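Local coordinates for Lmo2470 protein (Listeria monocytogenes EGD-e, PDB 5HL3), which is a calcium-binding, leucine-rich-repeat internalin that interacts with host afadin and facilitates crossing of the basement membrane by the bacterium, at residues P140-M145 / N167-L172; K99-A104 / P123-I128. All coordinates share one frame; numbering follows the deposited sequence. Where two conformers were deposited one is given.

Contact 1 (P140-M145 / N167-L172). With CA (calcium ion), chain F.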
loop_
_atom_site.group_PDB
_atom_site.type_symbol
_atom_site.label_atom_id
_atom_site.label_comp_id
_atom_site.label_asym_id
_atom_site.label_seq_id
_atom_site.Cartn_x
_atom_site.Cartn_y
_atom_site.Cartn_z
ATOM N N PRO A 140 -9.284 -13.914 1.059
ATOM C CA PRO A 140 -9.203 -15.380 0.880
ATOM C C PRO A 140 -7.942 -15.825 0.156
ATOM O O PRO A 140 -7.368 -15.062 -0.652
ATOM C CB PRO A 140 -10.430 -15.716 0.013
ATOM C CG PRO A 140 -10.947 -14.465 -0.487
ATOM C CD PRO A 140 -10.383 -13.311 0.274
ATOM N N ASP A 141 -7.506 -17.067 0.429
ATOM C CA ASP A 141 -6.455 -17.687 -0.369
ATOM C C ASP A 141 -7.208 -18.217 -1.618
ATOM O O ASP A 141 -7.636 -19.351 -1.663
ATOM C CB ASP A 141 -5.761 -18.790 0.423
ATOM C CG ASP A 141 -4.558 -19.370 -0.293
ATOM O OD1 ASP A 141 -4.072 -18.770 -1.272
ATOM O OD2 ASP A 141 -4.110 -20.465 0.135
ATOM N N PHE A 142 -7.350 -17.339 -2.602
ATOM C CA PHE A 142 -8.224 -17.586 -3.755
ATOM C C PHE A 142 -7.996 -18.933 -4.393
ATOM O O PHE A 142 -6.856 -19.295 -4.675
ATOM C CB PHE A 142 -8.006 -16.545 -4.849
ATOM C CG PHE A 142 -8.027 -15.122 -4.361
ATOM C CD1 PHE A 142 -9.226 -14.486 -4.008
ATOM C CD2 PHE A 142 -6.831 -14.401 -4.270
ATOM C CE1 PHE A 142 -9.198 -13.183 -3.559
ATOM C CE2 PHE A 142 -6.811 -13.098 -3.858
ATOM C CZ PHE A 142 -7.991 -12.499 -3.505
ATOM N N THR A 143 -9.077 -19.639 -4.682
ATOM C CA THR A 143 -8.992 -20.946 -5.354
ATOM C C THR A 143 -9.681 -20.964 -6.692
ATOM O O THR A 143 -9.568 -21.961 -7.385
ATOM C CB THR A 143 -9.611 -22.070 -4.489
ATOM O OG1 THR A 143 -10.962 -21.718 -4.177
ATOM C CG2 THR A 143 -8.819 -22.325 -3.210
ATOM N N GLY A 144 -10.398 -19.899 -7.062
ATOM C CA GLY A 144 -11.205 -19.898 -8.311
ATOM C C GLY A 144 -10.842 -18.861 -9.360
ATOM O O GLY A 144 -11.593 -18.677 -10.345
HETATM N N MSE A 145 -9.712 -18.180 -9.189
HETATM C CA MSE A 145 -9.322 -17.101 -10.117
HETATM C C MSE A 145 -7.898 -17.302 -10.541
HETATM O O MSE A 145 -6.999 -16.521 -10.215
HETATM C CB MSE A 145 -9.547 -15.753 -9.465
HETATM C CG MSE A 145 -11.044 -15.465 -9.272
HETATM SE SE MSE A 145 -11.465 -13.698 -8.543
HETATM C CE MSE A 145 -10.727 -13.955 -6.761
ATOM N N ASN A 167 -1.556 -19.097 -2.616
ATOM C CA ASN A 167 -1.110 -20.326 -3.268
ATOM C C ASN A 167 -1.506 -20.549 -4.708
ATOM O O ASN A 167 -0.847 -21.298 -5.387
ATOM C CB ASN A 167 -1.606 -21.535 -2.453
ATOM C CG ASN A 167 -0.832 -21.707 -1.166
ATOM O OD1 ASN A 167 0.315 -22.095 -1.206
ATOM N ND2 ASN A 167 -1.426 -21.345 -0.026
ATOM N N ASN A 168 -2.567 -19.904 -5.166
ATOM C CA ASN A 168 -3.196 -20.311 -6.441
ATOM C C ASN A 168 -3.442 -19.183 -7.426
ATOM O O ASN A 168 -4.357 -19.276 -8.267
ATOM C CB ASN A 168 -4.519 -21.024 -6.139
ATOM C CG ASN A 168 -4.423 -21.987 -4.968
ATOM O OD1 ASN A 168 -3.682 -22.972 -5.021
ATOM N ND2 ASN A 168 -5.173 -21.714 -3.917
ATOM N N ILE A 169 -2.667 -18.110 -7.328
ATOM C CA ILE A 169 -2.739 -16.984 -8.278
ATOM C C ILE A 169 -1.351 -16.742 -8.889
ATOM O O ILE A 169 -0.726 -15.686 -8.704
ATOM C CB ILE A 169 -3.363 -15.713 -7.660
ATOM C CG1 ILE A 169 -2.672 -15.298 -6.357
ATOM C CG2 ILE A 169 -4.871 -15.935 -7.424
ATOM C CD1 ILE A 169 -3.088 -13.944 -5.839
ATOM N N PRO A 170 -0.856 -17.732 -9.668
ATOM C CA PRO A 170 0.515 -17.682 -10.165
ATOM C C PRO A 170 0.842 -16.568 -11.121
ATOM O O PRO A 170 2.028 -16.263 -11.309
ATOM C CB PRO A 170 0.660 -19.007 -10.903
ATOM C CG PRO A 170 -0.725 -19.396 -11.301
ATOM C CD PRO A 170 -1.568 -18.944 -10.135
ATOM N N LEU A 171 -0.176 -15.936 -11.698
ATOM C CA LEU A 171 0.063 -14.868 -12.659
ATOM C C LEU A 171 0.076 -13.477 -12.061
ATOM O O LEU A 171 0.265 -12.504 -12.789
ATOM C CB LEU A 171 -0.971 -14.939 -13.787
ATOM C CG LEU A 171 -1.016 -16.257 -14.543
ATOM C CD1 LEU A 171 -1.968 -16.170 -15.711
ATOM C CD2 LEU A 171 0.347 -16.647 -15.022
ATOM N N LEU A 172 -0.029 -13.361 -10.739
ATOM C CA LEU A 172 -0.123 -12.018 -10.152
ATOM C C LEU A 172 1.097 -11.144 -10.481
ATOM O O LEU A 172 2.248 -11.563 -10.282
ATOM C CB LEU A 172 -0.309 -12.129 -8.633
ATOM C CG LEU A 172 -0.744 -10.846 -7.934
ATOM C CD1 LEU A 172 -2.206 -10.572 -8.236
ATOM C CD2 LEU A 172 -0.514 -10.938 -6.424
HETATM CA CA CA F . 2.659 -22.294 -0.999
HETATM O O HOH W 1 -4.391 -18.039 -3.930
HETATM O O HOH W 2 -4.943 -22.919 -1.247
HETATM O O HOH W 3 -7.286 -18.938 -7.773
HETATM O O HOH W 4 2.180 -20.282 0.307
HETATM O O HOH W 5 2.225 -23.837 0.839
HETATM O O HOH W 6 1.840 -24.226 -2.325
#
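Asp141 and Asn167 meet through a pair of nearly straight hydrogen bonds. Asp141 OD1 takes the backbone N-H of Asn167 on its syn lone pair (N to OD1 2.9 Å), while OD2 receives Asn167 ND2 at 2.8 Å, from the syn side but 24° out of the carboxylate plane. The carboxylate is thus gripped at both oxygens; CG lies anti to the backbone N (chi1 -174°), which carries it across to the neighbouring loop. The other end of the same amide, Asn167 OD1, binds a calcium ion at 2.4 Å, so Asp141 is a second-shell residue that fixes the rotation of a metal ligand. The ion probably polarises this amide and strengthens its N-H as a donor. Three waters also coordinate the calcium, with Gln189 and Asn190 completing the site. Next along, Asn168 ND2 reaches Phe142 O at 3.0 Å from above the carbonyl plane, and one water joins Asp141 OD1, Phe142 O and Asn168 N. Another links Asn168 O to Met145 N. This watery, polar side contrasts with the buried one, where Ile169 CG2 packs obliquely against Phe142 CD2 at 4.0 Å and sits 3.6 Å from Met145 O. Pro140 O lies over one face of the Phe142 ring. The two segments lie in corresponding loops of adjacent leucine-rich repeats, ahead of the parallel strands 150-152 and 174-176; on the preceding repeat, Leu116 packs on Phe142, and Asn118 and Gln120 hydrogen-bond to Thr143.

Contact 2 (K99-A104 / P123-I128)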
loop_
_atom_site.group_PDB
_atom_site.type_symbol
_atom_site.label_atom_id
_atom_site.label_comp_id
_atom_site.label_asym_id
_atom_site.label_seq_id
_atom_site.Cartn_x
_atom_site.Cartn_y
_atom_site.Cartn_z
ATOM N N LYS A 99 -13.996 -9.995 -16.107
ATOM C CA LYS A 99 -12.523 -9.800 -16.030
ATOM C C LYS A 99 -12.111 -8.762 -15.028
ATOM O O LYS A 99 -11.032 -8.868 -14.443
ATOM C CB LYS A 99 -11.999 -9.401 -17.408
ATOM C CG LYS A 99 -12.095 -10.541 -18.384
ATOM C CD LYS A 99 -11.739 -10.200 -19.788
ATOM C CE LYS A 99 -11.882 -11.463 -20.645
ATOM N NZ LYS A 99 -13.129 -12.322 -20.417
ATOM N N THR A 100 -12.935 -7.754 -14.808
ATOM C CA THR A 100 -12.554 -6.701 -13.875
ATOM C C THR A 100 -13.719 -6.353 -12.967
ATOM O O THR A 100 -14.858 -6.185 -13.411
ATOM C CB THR A 100 -12.060 -5.436 -14.595
ATOM O OG1 THR A 100 -13.092 -4.950 -15.457
ATOM C CG2 THR A 100 -10.806 -5.736 -15.407
ATOM N N LEU A 101 -13.414 -6.230 -11.691
ATOM C CA LEU A 101 -14.378 -5.865 -10.640
ATOM C C LEU A 101 -13.815 -4.656 -9.935
ATOM O O LEU A 101 -12.691 -4.718 -9.407
ATOM C CB LEU A 101 -14.591 -7.030 -9.691
ATOM C CG LEU A 101 -15.492 -6.732 -8.489
ATOM C CD1 LEU A 101 -16.906 -6.326 -8.906
ATOM C CD2 LEU A 101 -15.497 -7.964 -7.607
ATOM N N PHE A 102 -14.566 -3.570 -9.939
ATOM C CA PHE A 102 -14.127 -2.290 -9.349
ATOM C C PHE A 102 -15.166 -1.724 -8.410
ATOM O O PHE A 102 -16.313 -1.518 -8.818
ATOM C CB PHE A 102 -13.846 -1.295 -10.492
ATOM C CG PHE A 102 -13.404 0.075 -10.036
ATOM C CD1 PHE A 102 -14.324 1.065 -9.793
ATOM C CD2 PHE A 102 -12.048 0.383 -9.889
ATOM C CE1 PHE A 102 -13.927 2.328 -9.383
ATOM C CE2 PHE A 102 -11.662 1.653 -9.474
ATOM C CZ PHE A 102 -12.609 2.604 -9.205
ATOM N N PHE A 103 -14.758 -1.453 -7.174
ATOM C CA PHE A 103 -15.556 -0.677 -6.225
ATOM C C PHE A 103 -14.810 0.639 -6.084
ATOM O O PHE A 103 -13.586 0.632 -5.826
ATOM C CB PHE A 103 -15.635 -1.310 -4.840
ATOM C CG PHE A 103 -16.671 -2.400 -4.681
ATOM C CD1 PHE A 103 -17.947 -2.111 -4.241
ATOM C CD2 PHE A 103 -16.333 -3.727 -4.903
ATOM C CE1 PHE A 103 -18.898 -3.106 -4.069
ATOM C CE2 PHE A 103 -17.292 -4.720 -4.711
ATOM C CZ PHE A 103 -18.558 -4.401 -4.294
ATOM N N ALA A 104 -15.518 1.760 -6.187
ATOM C CA ALA A 104 -14.916 3.056 -5.983
ATOM C C ALA A 104 -14.461 3.251 -4.552
ATOM O O ALA A 104 -14.921 2.581 -3.639
ATOM C CB ALA A 104 -15.898 4.173 -6.376
ATOM N N PRO A 123 -13.931 -17.238 -13.388
ATOM C CA PRO A 123 -12.588 -17.805 -13.626
ATOM C C PRO A 123 -11.670 -16.969 -14.497
ATOM O O PRO A 123 -10.466 -17.209 -14.500
ATOM C CB PRO A 123 -12.895 -19.136 -14.312
ATOM C CG PRO A 123 -14.192 -18.925 -14.968
ATOM C CD PRO A 123 -14.976 -18.054 -14.032
ATOM N N GLU A 124 -12.212 -16.005 -15.242
ATOM C CA GLU A 124 -11.401 -15.132 -16.067
ATOM C C GLU A 124 -11.044 -13.828 -15.372
ATOM O O GLU A 124 -10.480 -12.932 -15.992
ATOM C CB GLU A 124 -12.098 -14.864 -17.414
ATOM C CG GLU A 124 -12.356 -16.175 -18.170
ATOM C CD GLU A 124 -13.211 -16.055 -19.411
ATOM O OE1 GLU A 124 -13.485 -14.960 -19.866
ATOM O OE2 GLU A 124 -13.606 -17.096 -19.948
HETATM N N MSE A 125 -11.311 -13.704 -14.075
HETATM C CA MSE A 125 -10.965 -12.439 -13.396
HETATM C C MSE A 125 -9.500 -12.096 -13.546
HETATM O O MSE A 125 -8.633 -12.923 -13.295
HETATM C CB MSE A 125 -11.300 -12.520 -11.912
HETATM C CG MSE A 125 -11.286 -11.133 -11.232
HETATM SE SE MSE A 125 -12.866 -10.060 -11.615
HETATM C CE MSE A 125 -14.033 -10.869 -10.263
ATOM N N ASP A 126 -9.253 -10.838 -13.928
ATOM C CA ASP A 126 -7.891 -10.300 -14.128
ATOM C C ASP A 126 -7.509 -9.268 -13.060
ATOM O O ASP A 126 -6.372 -9.273 -12.580
ATOM C CB ASP A 126 -7.820 -9.687 -15.548
ATOM C CG ASP A 126 -6.494 -9.060 -15.848
ATOM O OD1 ASP A 126 -6.307 -7.881 -15.473
ATOM O OD2 ASP A 126 -5.652 -9.729 -16.490
ATOM N N THR A 127 -8.441 -8.379 -12.709
ATOM C CA THR A 127 -8.163 -7.273 -11.797
ATOM C C THR A 127 -9.316 -7.049 -10.850
ATOM O O THR A 127 -10.473 -6.972 -11.287
ATOM C CB THR A 127 -7.892 -5.957 -12.567
ATOM O OG1 THR A 127 -6.731 -6.116 -13.414
ATOM C CG2 THR A 127 -7.656 -4.784 -11.643
ATOM N N ILE A 128 -8.987 -6.897 -9.564
ATOM C CA ILE A 128 -9.947 -6.546 -8.511
ATOM C C ILE A 128 -9.437 -5.294 -7.799
ATOM O O ILE A 128 -8.285 -5.242 -7.402
ATOM C CB ILE A 128 -10.150 -7.670 -7.501
ATOM C CG1 ILE A 128 -10.753 -8.925 -8.189
ATOM C CG2 ILE A 128 -11.026 -7.173 -6.348
ATOM C CD1 ILE A 128 -10.861 -10.107 -7.262
#
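Lys99 meets Glu124 in a salt bridge, NZ to OE1 2.7 Å, with the ammonium nearly in line with the C-O bond. The lysine chain runs extended past Glu124 O, its CG at 3.7 Å, and bends only at its last torsion (chi4 44°), which turns NZ to the carboxylate. His97 ties the pair together from outside the two segments: its O accepts from Lys99 NZ, and its ND1 hydrogen-bonds to Glu124 OE1. Lys99 O takes two backbone N-H groups at once, Asp126 N at 2.7 Å and Thr127 N at 3.2 Å. The selenium of selenomethionine Met125 also rests 3.6 Å from Lys99 O. At Thr100 the parallel strand pairing begins, with Thr127 as its partner; their side chains lie side by side on one face of the sheet. Thr100 has two conformers, and in the one described here its CG2 lies against CB of Thr127 and its OG1 bonds to Asp76. This is the rung-to-rung stacking of a leucine-rich-repeat solenoid, each repeat laying one short strand beside the last. On the same face, Thr127 OG1 is engaged with Gln150 of the following rung. Leu101 N then bonds to Thr127 O at 3.1 Å, and the ladder continues with a backbone hydrogen bond between Leu101 and Thr129, to which a CA-H...O contact from Ile128 CA to Leu101 O is added. The Leu101 side chain turns to the opposite, buried face, where its CB meets Met125 CE at 3.9 Å; Met125 reaches it by folding back at chi2 and chi3 (77° and 82°). On this face the Ile128 side chain touches Leu151 of strand 150-152.

Overall arrangement
From the N-terminal part of the chain, strand 100-103 comes first; contact 2 closes the loop that leaves it and returns through 123-128 to the next rung, strand 127-129. Only then does contact 1 open, closing a second loop from 140-145, through strand 150-152, to 167-172. The two loops therefore follow in series, neither enclosing nor crossing the other. Contact 2 joins successive strands of the parallel sheet, whereas contact 1 joins the loops leading into two later strands. With centres about 13 Å apart they touch in the solenoid interior, where Met145 SE packs on Met125 CB and Ile128 CD1, binding consecutive repeats together.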